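Local coordinates for secreted protein (Streptomyces lividans 1326, PDB 5LQI) that probably acts as a copper-radical oxidase of the galactose oxidase type, with its metalloradical site carried on a kelch beta-propeller, at residues Asp82-Gly87 / Gly100-Tyr105; Phe307-Gly312 / Glu368-Ile373; Asp437-Gln442 / Gly462-Ser467. The protein carries 1 engineered substitution. All coordinates share one frame; numbering follows the deposited sequence.

Interaction 1. Residues Asp82-Gly87 / Gly100-Tyr105; sequences DLFCTG and GGTKRY
Two first torsions set D82 beside T102: the carboxylate branch of D82 is swung opposite its backbone nitrogen (chi1 -168°), and CG2 of T102 sits between its own backbone N and carbonyl carbon. The side chains then run alongside one another in the same direction, with D82 OD2 3.4 Å from T102 CG2. These loops lead into and out of the hairpin of strands 87-90 and 96-99 in one propeller blade. The backbones are tied where T102 N donates to D82 O, 3.3 Å away and in the carbonyl plane. Water 1 donates to T102 O at 2.6 Å and is held only weakly by D82 N. Beside the backbone bond G101 has its CA 3.4 Å from D82 O, and a side chain there would strike that oxygen. D82 OD1 accepts from F84 N in an Asx turn, while OD2 takes its hydrogen bond from S50, to which Y105 OH is also bonded. At its edge the Y105 ring meets D82 OD2, with CE1 3.7 Å away. C85 touches Y253 outside these loops, consistent with the cysteine-tyrosine pair that forms the radical cofactor in galactose oxidase relatives. C85 SG lies 3.9 Å from T102 CB.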
ATOM      1  N   ASP A  82       2.027  12.157 -13.052  1.00 23.78           N
ATOM      2  CA  ASP A  82       1.656  12.286 -11.659  1.00 23.92           C
ATOM      3  C   ASP A  82       1.512  10.895 -10.973  1.00 22.91           C
ATOM      4  O   ASP A  82       0.421  10.345 -10.803  1.00 22.58           O
ATOM      5  CB  ASP A  82       0.465  13.163 -11.382  1.00 24.07           C
ATOM      6  CG  ASP A  82       0.322  13.468  -9.868  1.00 24.90           C
ATOM      7  OD1 ASP A  82       1.097  12.862  -9.062  1.00 24.70           O
ATOM      8  OD2 ASP A  82      -0.515  14.299  -9.481  1.00 24.68           O
ATOM      9  N   LEU A  83       2.643  10.441 -10.466  1.00 23.18           N
ATOM     10  CA  LEU A  83       2.763   9.143  -9.769  1.00 22.73           C
ATOM     11  C   LEU A  83       2.306   9.018  -8.315  1.00 22.71           C
ATOM     12  O   LEU A  83       2.520   7.951  -7.709  1.00 22.14           O
ATOM     13  CB  LEU A  83       4.226   8.686  -9.852  1.00 22.36           C
ATOM     14  CG  LEU A  83       4.815   8.562 -11.259  1.00 22.75           C
ATOM     15  CD1 LEU A  83       6.279   8.100 -11.190  1.00 22.50           C
ATOM     16  CD2 LEU A  83       3.953   7.648 -12.130  1.00 22.60           C
ATOM     17  N   PHE A  84       1.595   9.997  -7.734  0.50 22.99           N
ATOM     18  CA  PHE A  84       1.281   9.984  -6.269  0.50 23.53           C
ATOM     19  C   PHE A  84       0.463   8.819  -5.627  0.50 23.06           C
ATOM     20  O   PHE A  84       0.681   8.518  -4.448  0.50 22.94           O
ATOM     21  CB  PHE A  84       0.766  11.364  -5.809  0.50 24.29           C
ATOM     22  CG  PHE A  84      -0.634  11.402  -5.328  0.50 24.66           C
ATOM     23  CD1 PHE A  84      -1.031  10.699  -4.200  0.50 24.53           C
ATOM     24  CD2 PHE A  84      -1.538  12.243  -5.945  0.50 25.27           C
ATOM     25  CE1 PHE A  84      -2.329  10.783  -3.740  0.50 25.01           C
ATOM     26  CE2 PHE A  84      -2.852  12.337  -5.499  0.50 25.82           C
ATOM     27  CZ  PHE A  84      -3.256  11.588  -4.396  0.50 25.66           C
ATOM     28  N   CYS A  85      -0.376   8.133  -6.395  1.00 22.82           N
ATOM     29  CA  CYS A  85      -1.294   7.010  -6.481  1.00 21.97           C
ATOM     30  C   CYS A  85      -1.090   6.005  -7.630  1.00 19.31           C
ATOM     31  O   CYS A  85      -2.006   5.350  -8.130  1.00 17.71           O
ATOM     32  CB  CYS A  85      -2.726   7.429  -6.205  1.00 24.54           C
ATOM     33  SG  CYS A  85      -3.458   8.664  -7.210  1.00 30.50           S
ATOM     34  N   THR A  86       0.191   5.789  -7.911  1.00 16.99           N
ATOM     35  CA  THR A  86       0.598   4.740  -8.791  1.00 16.41           C
ATOM     36  C   THR A  86       0.675   3.388  -8.084  1.00 15.52           C
ATOM     37  O   THR A  86       0.671   3.344  -6.867  1.00 15.16           O
ATOM     38  CB  THR A  86       1.943   5.165  -9.424  1.00 17.03           C
ATOM     39  OG1 THR A  86       2.124   4.523 -10.694  1.00 18.05           O
ATOM     40  CG2 THR A  86       3.071   4.978  -8.466  1.00 16.60           C
ATOM     41  N   GLY A  87       0.734   2.306  -8.846  1.00 15.15           N
ATOM     42  CA  GLY A  87       1.060   0.959  -8.346  1.00 14.99           C
ATOM     43  C   GLY A  87       2.498   0.598  -8.713  1.00 14.97           C
ATOM     44  O   GLY A  87       3.073   1.169  -9.635  1.00 15.00           O
ATOM     45  N   GLY A 100      -0.007   3.753 -13.535  1.00 15.78           N
ATOM     46  CA  GLY A 100      -1.222   4.393 -13.047  1.00 15.90           C
ATOM     47  C   GLY A 100      -0.821   5.691 -12.411  1.00 16.11           C
ATOM     48  O   GLY A 100       0.340   6.125 -12.568  1.00 16.71           O
ATOM     49  N   GLY A 101      -1.734   6.322 -11.728  1.00 15.88           N
ATOM     50  CA  GLY A 101      -1.553   7.646 -11.175  1.00 16.26           C
ATOM     51  C   GLY A 101      -2.855   8.430 -11.360  1.00 16.76           C
ATOM     52  O   GLY A 101      -3.906   7.837 -11.621  1.00 16.42           O
ATOM     53  N   THR A 102      -2.751   9.750 -11.268  1.00 18.01           N
ATOM     54  CA  THR A 102      -3.884  10.633 -11.412  1.00 19.48           C
ATOM     55  C   THR A 102      -3.674  11.767 -12.440  1.00 20.34           C
ATOM     56  O   THR A 102      -2.564  12.238 -12.646  1.00 19.50           O
ATOM     57  CB  THR A 102      -4.268  11.238 -10.071  1.00 20.25           C
ATOM     58  OG1 THR A 102      -5.505  11.937 -10.218  1.00 22.14           O
ATOM     59  CG2 THR A 102      -3.206  12.142  -9.536  1.00 20.54           C
ATOM     60  N   LYS A 103      -4.791  12.188 -13.018  1.00 21.59           N
ATOM     61  CA  LYS A 103      -4.889  13.405 -13.802  1.00 23.54           C
ATOM     62  C   LYS A 103      -4.876  14.571 -12.879  1.00 24.01           C
ATOM     63  O   LYS A 103      -5.066  14.436 -11.642  1.00 21.90           O
ATOM     64  CB  LYS A 103      -6.251  13.457 -14.543  1.00 24.89           C
ATOM     65  CG  LYS A 103      -6.342  12.588 -15.771  1.00 26.03           C
ATOM     66  CD  LYS A 103      -7.811  12.269 -16.086  1.00 26.98           C
ATOM     67  CE  LYS A 103      -8.439  13.026 -17.205  0.50 27.39           C
ATOM     68  NZ  LYS A 103      -9.827  12.445 -17.348  0.50 27.19           N
ATOM     69  N   ARG A 104      -4.718  15.744 -13.483  1.00 25.73           N
ATOM     70  CA  ARG A 104      -4.766  16.983 -12.718  1.00 28.54           C
ATOM     71  C   ARG A 104      -6.046  16.984 -11.904  1.00 29.54           C
ATOM     72  O   ARG A 104      -7.076  16.537 -12.381  1.00 30.70           O
ATOM     73  CB  ARG A 104      -4.601  18.211 -13.627  1.00 30.41           C
ATOM     74  CG  ARG A 104      -4.977  19.555 -13.016  1.00 32.02           C
ATOM     75  CD  ARG A 104      -4.641  20.633 -14.041  1.00 34.11           C
ATOM     76  NE  ARG A 104      -5.025  21.993 -13.622  1.00 35.57           N
ATOM     77  CZ  ARG A 104      -4.380  23.121 -13.954  0.50 37.03           C
ATOM     78  NH1 ARG A 104      -3.287  23.109 -14.716  0.50 37.87           N
ATOM     79  NH2 ARG A 104      -4.818  24.293 -13.506  0.50 37.99           N
ATOM     80  N   TYR A 105      -5.984  17.355 -10.639  1.00 30.63           N
ATOM     81  CA  TYR A 105      -7.199  17.268  -9.823  1.00 32.81           C
ATOM     82  C   TYR A 105      -7.539  18.666  -9.356  1.00 39.21           C
ATOM     83  O   TYR A 105      -6.655  19.337  -8.799  1.00 45.02           O
ATOM     84  CB  TYR A 105      -7.054  16.305  -8.627  1.00 29.84           C
ATOM     85  CG  TYR A 105      -5.738  16.325  -7.900  1.00 28.38           C
ATOM     86  CD1 TYR A 105      -4.710  15.531  -8.316  1.00 26.81           C
ATOM     87  CD2 TYR A 105      -5.547  17.094  -6.753  1.00 27.83           C
ATOM     88  CE1 TYR A 105      -3.520  15.519  -7.642  1.00 26.80           C
ATOM     89  CE2 TYR A 105      -4.357  17.065  -6.060  1.00 26.98           C
ATOM     90  CZ  TYR A 105      -3.361  16.286  -6.518  1.00 26.47           C
ATOM     91  OH  TYR A 105      -2.180  16.258  -5.938  1.00 26.02           O
TER
HETATM   92  O   HOH W   1      -0.974  12.968 -14.576  1.00 31.68           O

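Interaction 2. Residues Phe307-Gly312 / Glu368-Ile373; sequences FLMQNG and EKYMVI
The turn between strands 306-308 and 314-316 is fastened to the start of strand 369-373 by the carboxylate of E368, which reaches M309 and Q310. Q310 N donates to E368 OE2 at 2.9 Å along a nearly straight path (169°), meeting the oxygen on its syn side and somewhat out of the carboxylate plane. The other oxygen, E368 OE1, is gripped by Y370 OH, two residues along the same segment, at 2.9 Å and nearly along the C-O direction. E368 reaches this position through a bend at chi2 (88°), which turns the carboxylate across the M309 side chain; E368 OE1 comes 3.5 Å from M309 CA. Both hairpins belong to the kelch propeller, in successive four-stranded blades, so the buried acid of one blade holds the type I turn M309-G312 of the other. Water 3 adds a bridge, accepting from N311 N and donating to E368 OE2. A glutamine here would probably set an NH2 against either Q310 N or Y370 OH, leaving that donor without its acceptor and the turn less firmly held. At F307, Y370 directs its ring edge at the phenylalanine face in an offset edge-to-face pair, centroids 5.5 Å apart and planes at 62°. Y370 CE2 lies 3.6 Å from F307 CB, the two side chains sliding past each other in opposite directions. L308 O accepts from R560 and Q310 O from N582, both in the Early set domain. Q310 NE2 donates to Q366 O.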
ATOM      1  N   PHE A 307      -1.016 -11.186  -2.540  1.00 14.72           N
ATOM      2  CA  PHE A 307       0.307 -11.891  -2.439  1.00 15.13           C
ATOM      3  C   PHE A 307       0.313 -13.218  -3.170  1.00 16.09           C
ATOM      4  O   PHE A 307      -0.610 -13.999  -3.033  1.00 16.47           O
ATOM      5  CB  PHE A 307       0.670 -12.185  -0.960  1.00 15.20           C
ATOM      6  CG  PHE A 307       0.910 -10.967  -0.135  1.00 14.70           C
ATOM      7  CD1 PHE A 307      -0.142 -10.252   0.370  1.00 14.60           C
ATOM      8  CD2 PHE A 307       2.198 -10.528   0.131  1.00 14.43           C
ATOM      9  CE1 PHE A 307       0.082  -9.099   1.125  1.00 14.24           C
ATOM     10  CE2 PHE A 307       2.417  -9.360   0.883  1.00 14.09           C
ATOM     11  CZ  PHE A 307       1.337  -8.666   1.381  1.00 14.02           C
ATOM     12  N   LEU A 308       1.435 -13.528  -3.828  1.00 16.60           N
ATOM     13  CA  LEU A 308       1.564 -14.811  -4.523  1.00 17.80           C
ATOM     14  C   LEU A 308       1.878 -15.921  -3.475  1.00 18.76           C
ATOM     15  O   LEU A 308       2.894 -15.857  -2.753  1.00 18.27           O
ATOM     16  CB  LEU A 308       2.726 -14.760  -5.538  1.00 17.99           C
ATOM     17  CG  LEU A 308       2.994 -16.005  -6.377  1.00 18.79           C
ATOM     18  CD1 LEU A 308       1.763 -16.297  -7.195  1.00 19.45           C
ATOM     19  CD2 LEU A 308       4.237 -15.826  -7.245  1.00 18.87           C
ATOM     20  N   MET A 309       1.014 -16.923  -3.451  1.00 20.09           N
ATOM     21  CA  MET A 309       1.185 -18.119  -2.604  1.00 21.52           C
ATOM     22  C   MET A 309       2.054 -19.159  -3.309  1.00 22.59           C
ATOM     23  O   MET A 309       2.257 -19.100  -4.527  1.00 22.57           O
ATOM     24  CB  MET A 309      -0.195 -18.730  -2.334  1.00 22.50           C
ATOM     25  CG  MET A 309      -1.164 -17.783  -1.641  1.00 22.29           C
ATOM     26  SD  MET A 309      -2.860 -18.337  -1.791  1.00 23.70           S
ATOM     27  CE  MET A 309      -2.790 -19.918  -0.907  1.00 24.72           C
ATOM     28  N   GLN A 310       2.547 -20.136  -2.543  1.00 23.93           N
ATOM     29  CA  GLN A 310       3.397 -21.216  -3.097  1.00 25.24           C
ATOM     30  C   GLN A 310       2.755 -22.121  -4.121  1.00 25.84           C
ATOM     31  O   GLN A 310       3.439 -22.635  -4.987  1.00 26.26           O
ATOM     32  CB  GLN A 310       4.042 -22.028  -1.979  1.00 26.56           C
ATOM     33  CG  GLN A 310       5.086 -21.199  -1.258  1.00 26.72           C
ATOM     34  CD  GLN A 310       5.609 -21.945  -0.053  1.00 28.49           C
ATOM     35  OE1 GLN A 310       6.239 -22.966  -0.210  1.00 31.51           O
ATOM     36  NE2 GLN A 310       5.296 -21.487   1.130  1.00 28.80           N
ATOM     37  N   ASN A 311       1.440 -22.245  -4.075  1.00 26.05           N
ATOM     38  CA  ASN A 311       0.698 -22.994  -5.081  1.00 26.89           C
ATOM     39  C   ASN A 311       0.331 -22.188  -6.371  1.00 26.34           C
ATOM     40  O   ASN A 311      -0.428 -22.676  -7.216  1.00 26.87           O
ATOM     41  CB  ASN A 311      -0.553 -23.669  -4.435  1.00 27.82           C
ATOM     42  CG  ASN A 311      -1.644 -22.678  -4.034  1.00 27.46           C
ATOM     43  OD1 ASN A 311      -1.559 -21.432  -4.267  1.00 26.41           O
ATOM     44  ND2 ASN A 311      -2.697 -23.219  -3.414  1.00 28.04           N
ATOM     45  N   GLY A 312       0.841 -20.956  -6.488  1.00 24.89           N
ATOM     46  CA  GLY A 312       0.559 -20.091  -7.633  1.00 24.23           C
ATOM     47  C   GLY A 312      -0.762 -19.293  -7.565  1.00 23.55           C
ATOM     48  O   GLY A 312      -1.006 -18.469  -8.418  1.00 22.87           O
ATOM     49  N   GLU A 368       3.771 -19.609   4.919  1.00 22.92           N
ATOM     50  CA  GLU A 368       2.532 -19.148   4.325  1.00 23.03           C
ATOM     51  C   GLU A 368       1.562 -18.634   5.417  1.00 22.22           C
ATOM     52  O   GLU A 368       0.362 -18.923   5.398  1.00 22.26           O
ATOM     53  CB  GLU A 368       1.984 -20.271   3.425  1.00 24.70           C
ATOM     54  CG  GLU A 368       1.079 -19.768   2.304  1.00 25.74           C
ATOM     55  CD  GLU A 368       1.816 -19.384   1.011  1.00 26.33           C
ATOM     56  OE1 GLU A 368       2.007 -18.144   0.748  1.00 25.57           O
ATOM     57  OE2 GLU A 368       2.197 -20.368   0.277  1.00 28.36           O
ATOM     58  N   LYS A 369       2.116 -17.885   6.375  1.00 21.38           N
ATOM     59  CA  LYS A 369       1.362 -17.200   7.422  1.00 21.29           C
ATOM     60  C   LYS A 369       1.313 -15.710   7.206  1.00 20.08           C
ATOM     61  O   LYS A 369       2.362 -15.060   7.184  1.00 19.33           O
ATOM     62  CB  LYS A 369       1.931 -17.405   8.821  1.00 21.84           C
ATOM     63  CG  LYS A 369       1.716 -18.768   9.386  1.00 23.37           C
ATOM     64  CD  LYS A 369       1.884 -18.804  10.940  1.00 23.92           C
ATOM     65  CE  LYS A 369       2.576 -20.037  11.352  1.00 24.97           C
ATOM     66  NZ  LYS A 369       2.858 -20.076  12.824  0.50 25.39           N
ATOM     67  N   TYR A 370       0.085 -15.183   7.099  1.00 19.59           N
ATOM     68  CA  TYR A 370      -0.178 -13.770   6.900  1.00 18.86           C
ATOM     69  C   TYR A 370      -0.793 -13.139   8.111  1.00 19.11           C
ATOM     70  O   TYR A 370      -1.715 -13.727   8.708  1.00 19.67           O
ATOM     71  CB  TYR A 370      -1.061 -13.595   5.710  1.00 18.41           C
ATOM     72  CG  TYR A 370      -0.474 -14.101   4.430  1.00 18.26           C
ATOM     73  CD1 TYR A 370      -0.501 -15.418   4.091  1.00 18.90           C
ATOM     74  CD2 TYR A 370       0.139 -13.228   3.549  1.00 17.63           C
ATOM     75  CE1 TYR A 370       0.046 -15.873   2.898  1.00 18.89           C
ATOM     76  CE2 TYR A 370       0.675 -13.668   2.366  1.00 17.58           C
ATOM     77  CZ  TYR A 370       0.600 -14.978   2.043  1.00 18.36           C
ATOM     78  OH  TYR A 370       1.184 -15.360   0.854  1.00 18.91           O
ATOM     79  N   MET A 371      -0.317 -11.942   8.446  1.00 18.69           N
ATOM     80  CA  MET A 371      -0.864 -11.095   9.508  1.00 18.95           C
ATOM     81  C   MET A 371      -1.436  -9.786   8.937  1.00 17.71           C
ATOM     82  O   MET A 371      -0.730  -9.063   8.227  1.00 16.56           O
ATOM     83  CB  MET A 371       0.184 -10.755  10.527  1.00 20.04           C
ATOM     84  CG  MET A 371      -0.243  -9.764  11.627  1.00 21.19           C
ATOM     85  SD  MET A 371       0.982  -9.587  12.958  1.00 24.45           S
ATOM     86  CE  MET A 371       2.472  -9.038  12.196  0.50 22.76           C
ATOM     87  N   VAL A 372      -2.704  -9.533   9.315  1.00 17.37           N
ATOM     88  CA  VAL A 372      -3.425  -8.273   9.131  1.00 16.80           C
ATOM     89  C   VAL A 372      -3.431  -7.476  10.443  1.00 16.82           C
ATOM     90  O   VAL A 372      -3.755  -8.030  11.544  1.00 17.65           O
ATOM     91  CB  VAL A 372      -4.849  -8.491   8.561  1.00 16.89           C
ATOM     92  CG1 VAL A 372      -5.609  -7.208   8.408  1.00 16.63           C
ATOM     93  CG2 VAL A 372      -4.810  -9.169   7.236  1.00 16.63           C
ATOM     94  N   ILE A 373      -3.070  -6.199  10.325  1.00 16.02           N
ATOM     95  CA  ILE A 373      -2.762  -5.329  11.456  1.00 16.13           C
ATOM     96  C   ILE A 373      -3.586  -4.053  11.414  1.00 15.92           C
ATOM     97  O   ILE A 373      -3.520  -3.307  10.443  1.00 15.10           O
ATOM     98  CB  ILE A 373      -1.275  -4.936  11.490  1.00 15.81           C
ATOM     99  CG1 ILE A 373      -0.402  -6.177  11.383  1.00 15.88           C
ATOM    100  CG2 ILE A 373      -0.944  -4.190  12.759  1.00 16.27           C
ATOM    101  CD1 ILE A 373       1.045  -5.902  11.185  1.00 15.58           C
TER
HETATM  102  O   HOH W   2       4.755 -18.146   0.620  1.00 26.77           O
HETATM  103  O   HOH W   3       0.308 -22.221  -1.073  1.00 26.65           O

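Interaction 3. Residues Asp437-Gln442 / Gly462-Ser467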
ATOM      1  N   ASP A 437      -5.763  15.138  16.304  1.00 29.00           N
ATOM      2  CA  ASP A 437      -4.339  14.950  16.608  1.00 29.45           C
ATOM      3  C   ASP A 437      -4.089  13.574  17.203  1.00 28.32           C
ATOM      4  O   ASP A 437      -3.556  13.459  18.310  1.00 28.67           O
ATOM      5  CB  ASP A 437      -3.835  16.048  17.555  1.00 32.13           C
ATOM      6  CG  ASP A 437      -3.324  17.263  16.811  1.00 33.76           C
ATOM      7  OD1 ASP A 437      -3.508  17.355  15.569  1.00 35.06           O
ATOM      8  OD2 ASP A 437      -2.687  18.134  17.452  1.00 36.24           O
ATOM      9  N   SER A 438      -4.449  12.548  16.426  1.00 26.24           N
ATOM     10  CA  SER A 438      -4.566  11.156  16.919  1.00 25.35           C
ATOM     11  C   SER A 438      -3.404  10.220  16.499  1.00 24.12           C
ATOM     12  O   SER A 438      -3.497   8.995  16.681  1.00 23.59           O
ATOM     13  CB  SER A 438      -5.924  10.549  16.526  1.00 24.72           C
ATOM     14  OG  SER A 438      -6.097  10.461  15.084  1.00 23.70           O
ATOM     15  N   ASN A 439      -2.302  10.770  15.980  1.00 23.66           N
ATOM     16  CA  ASN A 439      -1.099   9.956  15.778  1.00 22.98           C
ATOM     17  C   ASN A 439      -0.705   9.209  17.062  1.00 23.79           C
ATOM     18  O   ASN A 439      -0.785   9.770  18.168  1.00 24.60           O
ATOM     19  CB  ASN A 439       0.076  10.794  15.296  1.00 22.78           C
ATOM     20  CG  ASN A 439      -0.085  11.245  13.851  1.00 22.06           C
ATOM     21  OD1 ASN A 439      -0.811  10.609  13.052  1.00 21.36           O
ATOM     22  ND2 ASN A 439       0.513  12.367  13.520  1.00 22.26           N
ATOM     23  N   ILE A 440      -0.283   7.953  16.880  1.00 23.38           N
ATOM     24  CA  ILE A 440       0.063   7.059  17.961  1.00 24.02           C
ATOM     25  C   ILE A 440       1.576   6.970  17.853  1.00 23.91           C
ATOM     26  O   ILE A 440       2.107   6.356  16.933  1.00 23.08           O
ATOM     27  CB  ILE A 440      -0.588   5.674  17.817  1.00 23.58           C
ATOM     28  CG1 ILE A 440      -2.123   5.781  17.913  1.00 23.94           C
ATOM     29  CG2 ILE A 440      -0.067   4.737  18.922  1.00 24.16           C
ATOM     30  CD1 ILE A 440      -2.870   4.663  17.216  1.00 23.29           C
ATOM     31  N   LEU A 441       2.275   7.632  18.745  1.00 24.86           N
ATOM     32  CA  LEU A 441       3.735   7.566  18.725  1.00 25.05           C
ATOM     33  C   LEU A 441       4.201   6.300  19.476  1.00 24.78           C
ATOM     34  O   LEU A 441       4.745   6.419  20.561  1.00 25.70           O
ATOM     35  CB  LEU A 441       4.335   8.867  19.286  1.00 26.53           C
ATOM     36  CG  LEU A 441       4.600  10.071  18.342  1.00 26.89           C
ATOM     37  CD1 LEU A 441       3.388  10.577  17.648  1.00 26.92           C
ATOM     38  CD2 LEU A 441       5.204  11.201  19.186  0.50 28.12           C
ATOM     39  N   GLN A 442       3.996   5.100  18.902  1.00 23.45           N
ATOM     40  CA  GLN A 442       4.378   3.821  19.533  1.00 23.34           C
ATOM     41  C   GLN A 442       4.948   2.857  18.513  1.00 21.83           C
ATOM     42  O   GLN A 442       4.479   2.823  17.368  1.00 20.65           O
ATOM     43  CB  GLN A 442       3.164   3.147  20.191  1.00 23.96           C
ATOM     44  CG  GLN A 442       2.562   3.912  21.357  1.00 25.40           C
ATOM     45  CD  GLN A 442       1.415   3.182  22.072  1.00 26.09           C
ATOM     46  OE1 GLN A 442       0.984   2.098  21.700  1.00 26.10           O
ATOM     47  NE2 GLN A 442       0.911   3.801  23.102  1.00 27.33           N
ATOM     48  N   GLY A 462       4.960  11.467  14.181  1.00 20.74           N
ATOM     49  CA  GLY A 462       3.694  10.839  13.877  1.00 20.06           C
ATOM     50  C   GLY A 462       3.510  10.559  12.382  1.00 18.98           C
ATOM     51  O   GLY A 462       3.862  11.396  11.529  1.00 19.07           O
ATOM     52  N   ARG A 463       3.026   9.366  12.068  0.50 18.17           N
ATOM     53  CA  ARG A 463       2.740   8.980  10.707  0.50 17.20           C
ATOM     54  C   ARG A 463       1.377   8.315  10.605  0.50 16.89           C
ATOM     55  O   ARG A 463       1.162   7.261  11.197  0.50 16.78           O
ATOM     56  CB  ARG A 463       3.798   8.058  10.168  0.50 16.63           C
ATOM     57  CG  ARG A 463       5.030   8.828   9.663  0.50 16.72           C
ATOM     58  CD  ARG A 463       6.179   7.907   9.359  0.50 16.34           C
ATOM     59  NE  ARG A 463       6.716   7.315  10.582  0.50 16.68           N
ATOM     60  CZ  ARG A 463       7.672   7.863  11.319  0.50 17.34           C
ATOM     61  NH1 ARG A 463       8.206   9.011  10.956  0.50 17.69           N
ATOM     62  NH2 ARG A 463       8.106   7.250  12.415  0.50 17.69           N
ATOM     63  N   ASN A 464       0.486   8.954   9.827  1.00 16.69           N
ATOM     64  CA  ASN A 464      -0.872   8.436   9.537  1.00 16.39           C
ATOM     65  C   ASN A 464      -1.001   8.109   8.015  1.00 15.69           C
ATOM     66  O   ASN A 464      -0.236   7.292   7.504  1.00 15.30           O
ATOM     67  CB  ASN A 464      -2.023   9.304  10.156  1.00 16.94           C
ATOM     68  CG  ASN A 464      -2.076  10.743   9.648  1.00 17.28           C
ATOM     69  OD1 ASN A 464      -2.662  11.027   8.568  1.00 16.88           O
ATOM     70  ND2 ASN A 464      -1.520  11.689  10.446  1.00 18.14           N
ATOM     71  N   TYR A 465      -1.973   8.697   7.318  1.00 15.77           N
ATOM     72  CA  TYR A 465      -2.202   8.495   5.897  1.00 15.34           C
ATOM     73  C   TYR A 465      -0.946   8.868   5.103  1.00 15.03           C
ATOM     74  O   TYR A 465      -0.225   9.819   5.448  1.00 15.41           O
ATOM     75  CB  TYR A 465      -3.414   9.383   5.503  1.00 15.90           C
ATOM     76  CG  TYR A 465      -3.933   9.273   4.098  1.00 15.77           C
ATOM     77  CD1 TYR A 465      -4.224   8.062   3.570  1.00 15.56           C
ATOM     78  CD2 TYR A 465      -4.187  10.427   3.316  1.00 16.24           C
ATOM     79  CE1 TYR A 465      -4.725   7.931   2.289  1.00 15.53           C
ATOM     80  CE2 TYR A 465      -4.696  10.310   2.020  1.00 16.08           C
ATOM     81  CZ  TYR A 465      -4.940   9.051   1.532  1.00 15.80           C
ATOM     82  OH  TYR A 465      -5.427   8.849   0.266  1.00 16.47           O
ATOM     83  N   HIS A 466      -0.687   8.122   4.042  1.00 14.39           N
ATOM     84  CA  HIS A 466       0.414   8.431   3.102  1.00 14.24           C
ATOM     85  C   HIS A 466       1.801   8.374   3.795  1.00 14.27           C
ATOM     86  O   HIS A 466       2.646   9.300   3.646  1.00 14.51           O
ATOM     87  CB  HIS A 466       0.199   9.782   2.418  1.00 14.63           C
ATOM     88  CG  HIS A 466      -0.852   9.780   1.354  1.00 14.48           C
ATOM     89  ND1 HIS A 466      -1.433  10.942   0.914  1.00 14.88           N
ATOM     90  CD2 HIS A 466      -1.390   8.791   0.611  1.00 14.16           C
ATOM     91  CE1 HIS A 466      -2.298  10.677  -0.051  1.00 14.63           C
ATOM     92  NE2 HIS A 466      -2.295   9.376  -0.255  1.00 14.26           N
ATOM     93  N   SER A 467       2.000   7.284   4.554  1.00 13.89           N
ATOM     94  CA  SER A 467       3.248   7.001   5.201  1.00 14.02           C
ATOM     95  C   SER A 467       3.789   5.647   4.715  1.00 13.47           C
ATOM     96  O   SER A 467       3.113   4.956   3.943  1.00 13.19           O
ATOM     97  CB  SER A 467       3.081   6.998   6.733  1.00 14.50           C
ATOM     98  OG  SER A 467       2.524   8.198   7.223  1.00 15.04           O
TER
HETATM   99  O   HOH W   4       2.166   7.851  14.430  1.00 19.36           O
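N439 and N464 meet amide to amide, crossing at about a right angle along their side chains while their flat ends lie only 27° from coplanar. N464 ND2 donates to N439 OD1 at 2.9 Å; the hydrogen arrives in the carbonyl plane, on a lone pair of OD1, and the acceptor lies close to the amide plane of N464. N439 gets there with CG opposite its carbonyl carbon (chi1 -72°), which directs the amide at the 462-467 loop. N464 takes the more congested rotamer, CG between backbone N and carbonyl carbon (chi1 61°), which brings ND2 to N439 while OD1 stays near Y465 N, a weak bond. ND2 also donates to S484 OG, and two acceptors for ND2 with a weak donor to OD1 are consistent with the amide orientation modelled. Segment 437-442 lies within one propeller blade, between strands 423-426 and 443-447, whereas 462-467 leads from that blade's last strand, 452-455, to strand 467-471 of the next. Where they run closest stands G462, with its CA 3.5 Å from N439 ND2; a beta carbon on it would collide with that amide nitrogen. L441 CD1 packs on the same glycine, 3.8 Å from G462 CA, and water 4 lies between the backbones, accepting from R463 N and 2.9 Å from I440 O. Beyond N464 the chain turns through Y465 and H466, which probably correspond to the Tyr-His pair that ligates copper in galactose oxidase, and H466 CD2 lies 3.7 Å above the Y465 ring, toward its rim. H466 ND1 is hydrogen-bonded to D483, its ring meets H553, and S467 OG closes the bend with a 2.9 Å bond to N464 O from above the carbonyl plane.

In the fold
All three contacts belong to a seven-bladed kelch propeller and follow one another along the chain, each closing before the next opens. Interactions 1 and 3 lie in inter-strand loops, their centres 23 Å apart, and they touch: F84 CE1 is 3.7 Å from H466 CE1, in one of two modelled conformers of F84. Together they approach the probable copper site, interaction 1 carrying C85 and interaction 3 the Y465-H466 pair. Interaction 2 joins two successive blades on the opposite side of the chain's centre from interaction 1, its centre 28 Å from that of interaction 1 and 27 Å from that of interaction 3; like interaction 3 it borders the Early set domain, through R560 and N582.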